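Local atomic coordinates of SusD superfamily protein (Parabacteroides distasonis, PDB entry 3OTN), a protein that probably binds carbohydrate or another nutrient as a SusD-like protein of the bacterial outer membrane. Residues Glu215-Ser220 / Ala368-Asn373; Asp384-Ile389 / Leu407-Asp412. All coordinates share one frame; numbering follows the deposited sequence.

Contact 1: Glu215-Ser220 / Ala368-Asn373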
loop_
_atom_site.group_PDB
_atom_site.type_symbol
_atom_site.label_atom_id
_atom_site.label_comp_id
_atom_site.label_asym_id
_atom_site.label_seq_id
_atom_site.Cartn_x
_atom_site.Cartn_y
_atom_site.Cartn_z
ATOM N N GLU A 215 9.437 7.885 -18.265
ATOM C CA GLU A 215 9.691 8.747 -17.099
ATOM C C GLU A 215 9.698 7.921 -15.806
ATOM O O GLU A 215 10.504 8.181 -14.905
ATOM C CB GLU A 215 8.679 9.886 -17.013
ATOM C CG GLU A 215 8.823 10.909 -18.123
ATOM C CD GLU A 215 10.189 11.568 -18.150
ATOM O OE1 GLU A 215 10.631 12.054 -17.082
ATOM O OE2 GLU A 215 10.804 11.624 -19.242
ATOM N N SER A 216 8.800 6.930 -15.718
ATOM C CA SER A 216 8.739 6.008 -14.551
ATOM C C SER A 216 10.033 5.232 -14.399
ATOM O O SER A 216 10.659 5.257 -13.326
ATOM C CB SER A 216 7.568 5.005 -14.670
ATOM O OG SER A 216 7.530 4.074 -13.578
ATOM N N ALA A 217 10.407 4.542 -15.476
ATOM C CA ALA A 217 11.615 3.713 -15.528
ATOM C C ALA A 217 12.889 4.483 -15.092
ATOM O O ALA A 217 13.724 3.903 -14.403
ATOM C CB ALA A 217 11.799 3.077 -16.945
ATOM N N LYS A 218 12.992 5.773 -15.452
ATOM C CA LYS A 218 14.112 6.633 -15.051
ATOM C C LYS A 218 14.258 6.647 -13.520
ATOM O O LYS A 218 15.373 6.521 -12.971
ATOM C CB LYS A 218 13.890 8.078 -15.570
ATOM C CG LYS A 218 15.113 9.000 -15.502
ATOM C CD LYS A 218 14.779 10.511 -15.665
ATOM C CE LYS A 218 14.284 10.904 -17.072
ATOM N NZ LYS A 218 13.858 12.361 -17.196
ATOM N N ARG A 219 13.127 6.822 -12.834
ATOM C CA ARG A 219 13.138 6.948 -11.381
ATOM C C ARG A 219 13.465 5.661 -10.659
ATOM O O ARG A 219 14.262 5.669 -9.744
ATOM C CB ARG A 219 11.835 7.528 -10.833
ATOM C CG ARG A 219 11.782 9.052 -10.842
ATOM C CD ARG A 219 11.968 9.630 -12.170
ATOM N NE ARG A 219 11.936 11.079 -12.192
ATOM C CZ ARG A 219 11.646 11.799 -13.275
ATOM N NH1 ARG A 219 11.358 11.214 -14.435
ATOM N NH2 ARG A 219 11.670 13.119 -13.204
ATOM N N SER A 220 12.815 4.574 -11.045
ATOM C CA SER A 220 13.100 3.273 -10.433
ATOM C C SER A 220 14.547 2.837 -10.700
ATOM O O SER A 220 15.186 2.247 -9.806
ATOM C CB SER A 220 12.057 2.226 -10.862
ATOM O OG SER A 220 11.892 2.240 -12.264
ATOM N N ALA A 368 10.851 -3.145 -14.181
ATOM C CA ALA A 368 10.603 -4.160 -15.234
ATOM C C ALA A 368 9.333 -3.842 -16.029
ATOM O O ALA A 368 9.330 -3.948 -17.259
ATOM C CB ALA A 368 10.514 -5.582 -14.663
ATOM N N GLU A 369 8.267 -3.462 -15.328
ATOM C CA GLU A 369 6.992 -3.162 -15.988
ATOM C C GLU A 369 7.078 -1.939 -16.880
ATOM O O GLU A 369 6.710 -1.992 -18.043
ATOM C CB GLU A 369 5.840 -3.046 -14.973
ATOM C CG GLU A 369 4.486 -2.807 -15.668
ATOM C CD GLU A 369 3.259 -2.944 -14.752
ATOM O OE1 GLU A 369 3.420 -3.231 -13.570
ATOM O OE2 GLU A 369 2.123 -2.799 -15.259
ATOM N N ALA A 370 7.572 -0.836 -16.340
ATOM C CA ALA A 370 7.739 0.393 -17.115
ATOM C C ALA A 370 8.665 0.202 -18.321
ATOM O O ALA A 370 8.388 0.715 -19.424
ATOM C CB ALA A 370 8.282 1.527 -16.210
ATOM N N GLN A 371 9.781 -0.502 -18.094
ATOM C CA GLN A 371 10.810 -0.701 -19.115
ATOM C C GLN A 371 10.252 -1.496 -20.288
ATOM O O GLN A 371 10.418 -1.086 -21.452
ATOM C CB GLN A 371 12.068 -1.388 -18.533
ATOM C CG GLN A 371 13.223 -1.500 -19.500
ATOM C CD GLN A 371 13.178 -2.786 -20.331
ATOM O OE1 GLN A 371 13.006 -3.868 -19.783
ATOM N NE2 GLN A 371 13.345 -2.667 -21.643
ATOM N N VAL A 372 9.586 -2.615 -19.998
ATOM C CA VAL A 372 9.027 -3.420 -21.074
ATOM C C VAL A 372 7.912 -2.678 -21.839
ATOM O O VAL A 372 7.781 -2.837 -23.048
ATOM C CB VAL A 372 8.557 -4.830 -20.630
ATOM C CG1 VAL A 372 7.268 -4.770 -19.824
ATOM C CG2 VAL A 372 8.381 -5.699 -21.866
ATOM N N ASN A 373 7.133 -1.874 -21.136
ATOM C CA ASN A 373 6.083 -1.079 -21.755
ATOM C C ASN A 373 6.654 0.057 -22.610
ATOM O O ASN A 373 6.177 0.298 -23.703
ATOM C CB ASN A 373 5.115 -0.521 -20.677
ATOM C CG ASN A 373 3.962 -1.476 -20.349
ATOM O OD1 ASN A 373 3.118 -1.737 -21.193
ATOM N ND2 ASN A 373 3.903 -1.951 -19.111
#
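Ala-370 puts its methyl group against the turn of Ser-216 and Ala-217. Its CB lies 3.9 Å from CB of Ala-217 and 3.8 Å from the backbone N of the same residue. With such small side chains in between, the CA atoms of Ala-217 and Ala-370 can come within 5.3 Å. The axes of the two helical segments pass 8.3 Å apart, with 141° between their N-to-C directions. This is a close, obliquely antiparallel helix pair.

Ser-216 can be followed outward. Its CB points toward 368-373 and meets CB of Ala-370. The hydroxyl is turned anti to the backbone N (chi1 178°), which sets it beside its own carbonyl carbon. There OG packs on CB of Ala-370 at 3.7 Å, in van der Waals contact. Its hydrogen bond is made with the carbonyl O of Ala-195.

No hydrogen bond joins the two segments. The charges of 215-220 lie on another side of the helix. OE1 of Glu-215 takes both NZ of Lys-218 and NH1 of Arg-219, from the same face of the carboxylate. The Arg-219 bond is 2.9 Å from NH1 to OE1 and lies in the guanidinium plane. NH1 also reaches the carbonyl O of Glu-215, and NE pairs with Glu-172.

Helix 210-225 packs against two other helices. Ser-216 and Arg-219 touch helix 187-202, while Ala-217 and Ser-220 rest on Tyr-367 of helix 360-375. Beyond, Ala-368 and Glu-369 of that helix meet helix 403-418.

Contact 2: Asp384-Ile389 / Leu407-Asp412; sequences DIVNQI and LEEVWD. With EDO (1,2-ethanediol), chain S.
The CA atoms of Val-386 and Val-410 are the nearest across the two segments, 6.6 Å apart. Both segments are helical, and each is an inner part of a longer helix. Side chains alone bridge the gap, without a hydrogen bond between them.

Val-386 points at the partner helix and splits its two methyls. CG1, anti to the backbone N (chi1 167°), packs on CG of Glu-409 at 3.7 Å. CG2 meets CG2 of Val-410 at 3.8 Å, the two valines crossing at about a right angle. CG of Glu-409 reaches Val-386 because it too stands opposite its backbone N (chi1 175°). Its carboxylate OE2 is held by Gln-413 NE2 and by a salt bridge to Arg-390. Phe-398, from the loop between the helices, also touches Val-386 and Glu-409.

On another side of helix 380-392, Gln-388 NE2 donates a nearly straight bond to O1 of a 1,2-ethanediol, 3.1 Å long. Tyr-360 and Gln-381 bind the same molecule, which probably came from the crystallisation liquor.

The contact is a small apolar seam between two helices that succeed each other in the chain. It belongs to the helical, TPR-related part of the SusD-like fold, where successive helices pack on one another.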
loop_
_atom_site.group_PDB
_atom_site.type_symbol
_atom_site.label_atom_id
_atom_site.label_comp_id
_atom_site.label_asym_id
_atom_site.label_seq_id
_atom_site.Cartn_x
_atom_site.Cartn_y
_atom_site.Cartn_z
ATOM N N ASP A 384 16.927 -9.827 -15.266
ATOM C CA ASP A 384 17.596 -10.166 -14.002
ATOM C C ASP A 384 16.662 -9.955 -12.793
ATOM O O ASP A 384 16.688 -10.737 -11.869
ATOM C CB ASP A 384 18.902 -9.354 -13.820
ATOM C CG ASP A 384 20.012 -9.776 -14.764
ATOM O OD1 ASP A 384 19.940 -10.863 -15.375
ATOM O OD2 ASP A 384 20.985 -9.003 -14.902
ATOM N N ILE A 385 15.841 -8.906 -12.806
ATOM C CA ILE A 385 14.892 -8.613 -11.706
ATOM C C ILE A 385 13.879 -9.764 -11.537
ATOM O O ILE A 385 13.722 -10.299 -10.434
ATOM C CB ILE A 385 14.181 -7.245 -11.944
ATOM C CG1 ILE A 385 15.134 -6.099 -11.603
ATOM C CG2 ILE A 385 12.826 -7.120 -11.171
ATOM C CD1 ILE A 385 14.733 -4.745 -12.220
ATOM N N VAL A 386 13.266 -10.182 -12.641
ATOM C CA VAL A 386 12.335 -11.297 -12.628
ATOM C C VAL A 386 13.017 -12.587 -12.154
ATOM O O VAL A 386 12.460 -13.314 -11.336
ATOM C CB VAL A 386 11.648 -11.495 -14.013
ATOM C CG1 VAL A 386 10.936 -12.806 -14.076
ATOM C CG2 VAL A 386 10.645 -10.357 -14.248
ATOM N N ASN A 387 14.238 -12.848 -12.614
ATOM C CA ASN A 387 14.946 -14.065 -12.173
ATOM C C ASN A 387 15.428 -14.053 -10.712
ATOM O O ASN A 387 15.478 -15.099 -10.079
ATOM C CB ASN A 387 16.089 -14.388 -13.131
ATOM C CG ASN A 387 15.591 -14.854 -14.493
ATOM O OD1 ASN A 387 14.483 -15.374 -14.627
ATOM N ND2 ASN A 387 16.413 -14.675 -15.503
ATOM N N GLN A 388 15.767 -12.873 -10.190
ATOM C CA GLN A 388 16.145 -12.725 -8.778
ATOM C C GLN A 388 14.937 -13.001 -7.876
ATOM O O GLN A 388 15.052 -13.723 -6.900
ATOM C CB GLN A 388 16.734 -11.329 -8.505
ATOM C CG GLN A 388 18.135 -11.099 -9.120
ATOM C CD GLN A 388 18.410 -9.622 -9.438
ATOM O OE1 GLN A 388 17.611 -8.740 -9.089
ATOM N NE2 GLN A 388 19.532 -9.350 -10.119
ATOM N N ILE A 389 13.775 -12.433 -8.229
ATOM C CA ILE A 389 12.531 -12.608 -7.453
ATOM C C ILE A 389 12.064 -14.046 -7.506
ATOM O O ILE A 389 11.729 -14.631 -6.492
ATOM C CB ILE A 389 11.444 -11.540 -7.848
ATOM C CG1 ILE A 389 11.986 -10.134 -7.477
ATOM C CG2 ILE A 389 10.094 -11.828 -7.171
ATOM C CD1 ILE A 389 11.276 -8.977 -8.175
ATOM N N LEU A 407 5.695 -9.191 -19.757
ATOM C CA LEU A 407 4.862 -8.309 -18.949
ATOM C C LEU A 407 3.942 -9.094 -18.004
ATOM O O LEU A 407 3.778 -8.728 -16.831
ATOM C CB LEU A 407 4.063 -7.374 -19.841
ATOM C CG LEU A 407 3.161 -6.326 -19.198
ATOM C CD1 LEU A 407 3.900 -5.522 -18.139
ATOM C CD2 LEU A 407 2.586 -5.424 -20.278
ATOM N N GLU A 408 3.361 -10.191 -18.491
ATOM C CA GLU A 408 2.472 -10.972 -17.648
ATOM C C GLU A 408 3.233 -11.699 -16.522
ATOM O O GLU A 408 2.678 -11.902 -15.426
ATOM C CB GLU A 408 1.614 -11.919 -18.499
ATOM C CG GLU A 408 0.644 -11.135 -19.374
ATOM C CD GLU A 408 -0.390 -11.972 -20.097
ATOM O OE1 GLU A 408 -0.466 -13.189 -19.861
ATOM O OE2 GLU A 408 -1.150 -11.373 -20.894
ATOM N N GLU A 409 4.478 -12.089 -16.778
ATOM C CA GLU A 409 5.334 -12.679 -15.724
ATOM C C GLU A 409 5.690 -11.654 -14.650
ATOM O O GLU A 409 5.718 -12.010 -13.473
ATOM C CB GLU A 409 6.606 -13.285 -16.311
ATOM C CG GLU A 409 7.611 -13.814 -15.279
ATOM C CD GLU A 409 7.056 -14.941 -14.416
ATOM O OE1 GLU A 409 6.099 -15.638 -14.821
ATOM O OE2 GLU A 409 7.619 -15.148 -13.335
ATOM N N VAL A 410 5.949 -10.399 -15.045
ATOM C CA VAL A 410 6.178 -9.288 -14.067
ATOM C C VAL A 410 4.924 -9.098 -13.209
ATOM O O VAL A 410 4.988 -9.064 -11.986
ATOM C CB VAL A 410 6.540 -7.974 -14.787
ATOM C CG1 VAL A 410 6.554 -6.790 -13.821
ATOM C CG2 VAL A 410 7.884 -8.119 -15.537
ATOM N N TRP A 411 3.766 -9.045 -13.871
ATOM C CA TRP A 411 2.495 -8.998 -13.169
ATOM C C TRP A 411 2.373 -10.184 -12.206
ATOM O O TRP A 411 2.022 -9.990 -11.037
ATOM C CB TRP A 411 1.319 -8.983 -14.121
ATOM C CG TRP A 411 1.115 -7.701 -14.867
ATOM C CD1 TRP A 411 1.676 -6.460 -14.602
ATOM C CD2 TRP A 411 0.269 -7.521 -15.992
ATOM N NE1 TRP A 411 1.219 -5.541 -15.508
ATOM C CE2 TRP A 411 0.366 -6.161 -16.380
ATOM C CE3 TRP A 411 -0.549 -8.382 -16.737
ATOM C CZ2 TRP A 411 -0.359 -5.638 -17.459
ATOM C CZ3 TRP A 411 -1.273 -7.854 -17.818
ATOM C CH2 TRP A 411 -1.157 -6.500 -18.168
ATOM N N ASP A 412 2.695 -11.394 -12.681
ATOM C CA ASP A 412 2.610 -12.578 -11.831
ATOM C C ASP A 412 3.422 -12.387 -10.542
ATOM O O ASP A 412 2.917 -12.626 -9.414
ATOM C CB ASP A 412 3.094 -13.843 -12.545
ATOM C CG ASP A 412 2.014 -14.515 -13.418
ATOM O OD1 ASP A 412 0.887 -13.986 -13.614
ATOM O OD2 ASP A 412 2.317 -15.609 -13.929
HETATM C C1 EDO S . 19.368 -5.293 -9.620
HETATM O O1 EDO S . 19.718 -6.319 -10.556
HETATM C C2 EDO S . 18.808 -5.924 -8.352
HETATM O O2 EDO S . 19.143 -5.103 -7.226
#

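The centres of the two contacts are about 13 Å apart, on the same side of the chain's centre. Contact 1 closes at Asn-373 before contact 2 opens at Asp-384. Helix 360-375 of contact 1 leads directly into helix 380-392 of contact 2. It also lies against helix 403-418: Ala-368 CB packs on Val-410 CG2, and Leu-407 CD1 touches Glu-369 and Asn-373. Glu-369 OE2 probably accepts a hydrogen bond from Trp-411 NE1 at 2.9 Å, and it also pairs with Arg-430. Helix 360-375 therefore links both contacts. It joins helix 210-225, distant in sequence, to the two later helices within the helical part of the fold.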